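PDB 5EYN: fructokinase from Vibrio cholerae serotype O1, which catalyses the ATP-dependent phosphorylation of fructose, as a member of the PfkB family of carbohydrate kinases. Local coordinates for residues Q149-R152 with S153-A157; I216-G219 with L220-I223. One frame throughout, in Å; residues are numbered along the deposited sequence.

Contact 1: residues Q149-R152 with S153-A157; sequences QPSR and SSTFA
Arg152 and Phe156 lie alongside each other, one turn apart at the start of helix 151-165, the helix of the beta-alpha-beta unit formed with strands 138-142 and 168-172. The aliphatic part of the arginine does the touching: CG of Arg152 is 3.8 Å from CE2 of Phe156, while the guanidinium plane stands almost perpendicular to the ring. With CG trans to the backbone N (chi1 177°) and a bend at chi3, the Arg152 side chain runs back past the start of the helix, where NE and NH2 bond to the carbonyls of Leu146 and Ala147 and NH1 forms a salt bridge with Glu185. Helix 186-194 adjoins this side, giving Phe156 a cation-pi partner in Arg192.

Ser153 meets Gln149, a loop residue joined to Pro150 by a cis peptide bond. The bent Gln149 chain brings OE1 to within 3.0 Å of Ser153 N, and Ser153 OG donates to the same OE1 over 2.8 Å, the two donors coming from opposite faces of the amide. Two residues further along the chain, Thr155 folds its hydroxyl back onto the helix: OG1 of Thr155 donates to Ser151 O at 2.8 Å, from above the carbonyl plane.

Contact 2: residues I216-G219 with L220-I223; sequences IEEG and LQAI
From Ile216 to Ala222 the backbone makes regular i to i+4 alpha-helical bonds, tightest where Leu220 N donates to Ile216 O at 2.7 Å, and the pattern ends in a weak bond, 3.3 Å from Ile223 N to Gly219 O. On the buried side, Ile216 and Leu220 run alongside each other in the same direction, the CG2 branch of Ile216 resting 3.8 Å from CD1 of Leu220. Leu220 CG sits beside its own backbone N (chi1 -71°), which swings the side chain back over the preceding turn and brings CG to 3.3 Å from Ile216 O. Both side chains reach Leu241 of strand 240-244, and Leu220 also meets Val231 of strand 230-234.

The outward side is polar. Gln221 extends back along the helix beside Glu217, its CG 3.2 Å from Glu217 O, with the amide and the Glu217 carboxylate only 14° from coplanar. Glu218, bent at chi2, instead turns its carboxylate nearly at right angles to that amide. At the start of the helix, Glu218 N donates to OG of Ser215, whereas at its other end Ile223 turns in to meet Val231 and Thr211. The result is a short amphipathic helix, apolar toward the sheet and acidic outside, packed on the strands of the ribokinase-like alpha/beta fold near its nucleotide-binding end.

In the fold
Following the chain from the N terminus, contact 1 comes first, just after strand 138-142, and contact 2 comes later, in helix 216-222, between helix 204-211 and strand 230-234. Each is made within one continuous stretch and closes no long loop; the two lie in series, neither nested nor crossed, with centres about 28 Å apart and nearest atoms about 15 Å apart. Residues 149-157 lead into and begin the helix that runs to strand 168-172, on the fructose side of the molecule. Residues 216-223 cover strands 230-234 and 240-244, with Ile216 about 11 Å from the bound ADP. Contact 2 packs directly on the large sheet, whereas contact 1 belongs to a helix that connects two of its strands.

Contact 1: residues Q149-R152 with S153-A157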
loop_
_atom_site.group_PDB
_atom_site.type_symbol
_atom_site.label_atom_id
_atom_site.label_comp_id
_atom_site.label_asym_id
_atom_site.label_seq_id
_atom_site.Cartn_x
_atom_site.Cartn_y
_atom_site.Cartn_z
ATOM N N GLN A 149 17.177 10.147 0.250
ATOM C CA GLN A 149 17.076 11.589 0.314
ATOM C C GLN A 149 15.693 12.048 -0.092
ATOM O O GLN A 149 15.050 11.399 -0.906
ATOM C CB GLN A 149 18.088 12.217 -0.642
ATOM C CG GLN A 149 19.522 11.849 -0.358
ATOM C CD GLN A 149 20.034 12.431 0.952
ATOM O OE1 GLN A 149 19.317 13.139 1.671
ATOM N NE2 GLN A 149 21.256 12.088 1.294
ATOM N N PRO A 150 15.244 13.209 0.415
ATOM C CA PRO A 150 15.973 14.123 1.296
ATOM C C PRO A 150 15.933 13.761 2.777
ATOM O O PRO A 150 16.585 14.415 3.591
ATOM C CB PRO A 150 15.251 15.456 1.073
ATOM C CG PRO A 150 13.831 15.048 0.776
ATOM C CD PRO A 150 13.978 13.798 -0.059
ATOM N N SER A 151 15.151 12.759 3.163
ATOM C CA SER A 151 15.033 12.471 4.588
ATOM C C SER A 151 16.375 12.177 5.230
ATOM O O SER A 151 16.627 12.588 6.356
ATOM C CB SER A 151 14.065 11.321 4.828
ATOM O OG SER A 151 14.001 11.014 6.212
ATOM N N ARG A 152 17.257 11.490 4.525
ATOM C CA ARG A 152 18.541 11.117 5.101
ATOM C C ARG A 152 19.318 12.361 5.538
ATOM O O ARG A 152 19.676 12.500 6.694
ATOM C CB ARG A 152 19.352 10.278 4.102
ATOM C CG ARG A 152 20.752 9.920 4.615
ATOM C CD ARG A 152 21.635 9.282 3.563
ATOM N NE ARG A 152 21.054 8.094 2.941
ATOM C CZ ARG A 152 21.619 7.419 1.955
ATOM N NH1 ARG A 152 22.780 7.838 1.453
ATOM N NH2 ARG A 152 21.063 6.352 1.435
ATOM N N SER A 153 19.537 13.283 4.615
ATOM C CA SER A 153 20.256 14.499 4.958
ATOM C C SER A 153 19.481 15.360 5.952
ATOM O O SER A 153 20.084 15.983 6.827
ATOM C CB SER A 153 20.652 15.294 3.709
ATOM O OG SER A 153 19.554 15.646 2.896
ATOM N N SER A 154 18.156 15.401 5.849
ATOM C CA SER A 154 17.377 16.190 6.802
ATOM C C SER A 154 17.507 15.639 8.220
ATOM O O SER A 154 17.599 16.389 9.181
ATOM C CB SER A 154 15.897 16.232 6.414
ATOM O OG SER A 154 15.716 16.894 5.182
ATOM N N THR A 155 17.535 14.327 8.333
ATOM C CA THR A 155 17.589 13.684 9.621
ATOM C C THR A 155 18.975 13.843 10.220
ATOM O O THR A 155 19.128 14.104 11.399
ATOM C CB THR A 155 17.183 12.201 9.487
ATOM O OG1 THR A 155 15.827 12.121 9.034
ATOM C CG2 THR A 155 17.304 11.518 10.803
ATOM N N PHE A 156 20.011 13.703 9.405
ATOM C CA PHE A 156 21.350 13.997 9.918
ATOM C C PHE A 156 21.472 15.456 10.390
ATOM O O PHE A 156 22.150 15.730 11.381
ATOM C CB PHE A 156 22.441 13.673 8.899
ATOM C CG PHE A 156 22.821 12.222 8.870
ATOM C CD1 PHE A 156 23.413 11.632 9.965
ATOM C CD2 PHE A 156 22.640 11.464 7.728
ATOM C CE1 PHE A 156 23.779 10.302 9.931
ATOM C CE2 PHE A 156 23.005 10.139 7.699
ATOM C CZ PHE A 156 23.577 9.557 8.795
ATOM N N ALA A 157 20.816 16.385 9.703
ATOM C CA ALA A 157 20.833 17.778 10.141
ATOM C C ALA A 157 20.108 17.910 11.471
ATOM O O ALA A 157 20.568 18.616 12.355
ATOM C CB ALA A 157 20.212 18.690 9.092
#

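Contact 2: residues I216-G219 with L220-I223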
loop_
_atom_site.group_PDB
_atom_site.type_symbol
_atom_site.label_atom_id
_atom_site.label_comp_id
_atom_site.label_asym_id
_atom_site.label_seq_id
_atom_site.Cartn_x
_atom_site.Cartn_y
_atom_site.Cartn_z
ATOM N N ILE A 216 28.038 -11.198 19.783
ATOM C CA ILE A 216 27.832 -9.910 20.433
ATOM C C ILE A 216 29.171 -9.355 20.943
ATOM O O ILE A 216 29.470 -8.170 20.778
ATOM C CB ILE A 216 26.826 -10.033 21.592
ATOM C CG1 ILE A 216 25.438 -10.368 21.044
ATOM C CG2 ILE A 216 26.763 -8.747 22.376
ATOM C CD1 ILE A 216 24.431 -10.690 22.103
ATOM N N GLU A 217 29.980 -10.223 21.542
ATOM C CA GLU A 217 31.295 -9.831 22.036
ATOM C C GLU A 217 32.106 -9.174 20.923
ATOM O O GLU A 217 32.664 -8.094 21.097
ATOM C CB GLU A 217 32.038 -11.056 22.570
ATOM C CG GLU A 217 33.470 -10.802 23.008
ATOM C CD GLU A 217 34.124 -12.050 23.589
ATOM O OE1 GLU A 217 34.291 -13.044 22.850
ATOM O OE2 GLU A 217 34.458 -12.044 24.791
ATOM N N GLU A 218 32.171 -9.822 19.768
ATOM C CA GLU A 218 32.921 -9.266 18.658
ATOM C C GLU A 218 32.275 -7.990 18.123
ATOM O O GLU A 218 32.970 -7.043 17.759
ATOM C CB GLU A 218 33.066 -10.301 17.539
ATOM C CG GLU A 218 33.873 -11.530 17.935
ATOM C CD GLU A 218 35.349 -11.232 18.097
ATOM O OE1 GLU A 218 35.788 -10.150 17.649
ATOM O OE2 GLU A 218 36.071 -12.075 18.677
ATOM N N GLY A 219 30.948 -7.957 18.074
ATOM C CA GLY A 219 30.260 -6.756 17.638
ATOM C C GLY A 219 30.528 -5.569 18.550
ATOM O O GLY A 219 30.755 -4.453 18.081
ATOM N N LEU A 220 30.505 -5.796 19.856
ATOM C CA LEU A 220 30.758 -4.713 20.804
ATOM C C LEU A 220 32.197 -4.214 20.678
ATOM O O LEU A 220 32.460 -3.015 20.776
ATOM C CB LEU A 220 30.471 -5.170 22.230
ATOM C CG LEU A 220 28.988 -5.368 22.547
ATOM C CD1 LEU A 220 28.815 -5.956 23.930
ATOM C CD2 LEU A 220 28.215 -4.054 22.432
ATOM N N GLN A 221 33.135 -5.126 20.462
ATOM C CA GLN A 221 34.522 -4.708 20.294
ATOM C C GLN A 221 34.662 -3.849 19.038
ATOM O O GLN A 221 35.407 -2.872 19.019
ATOM C CB GLN A 221 35.446 -5.925 20.215
ATOM C CG GLN A 221 35.556 -6.702 21.523
ATOM C CD GLN A 221 36.307 -8.014 21.366
ATOM O OE1 GLN A 221 36.488 -8.513 20.254
ATOM N NE2 GLN A 221 36.742 -8.582 22.485
ATOM N N ALA A 222 33.927 -4.206 17.992
ATOM C CA ALA A 222 34.017 -3.503 16.722
ATOM C C ALA A 222 33.510 -2.069 16.799
ATOM O O ALA A 222 33.900 -1.235 15.989
ATOM C CB ALA A 222 33.268 -4.271 15.638
ATOM N N ILE A 223 32.646 -1.771 17.765
ATOM C CA ILE A 223 32.149 -0.407 17.905
ATOM C C ILE A 223 32.779 0.333 19.086
ATOM O O ILE A 223 32.372 1.444 19.411
ATOM C CB ILE A 223 30.600 -0.356 18.004
ATOM C CG1 ILE A 223 30.090 -1.099 19.244
ATOM C CG2 ILE A 223 29.972 -0.917 16.729
ATOM C CD1 ILE A 223 28.568 -0.968 19.455
#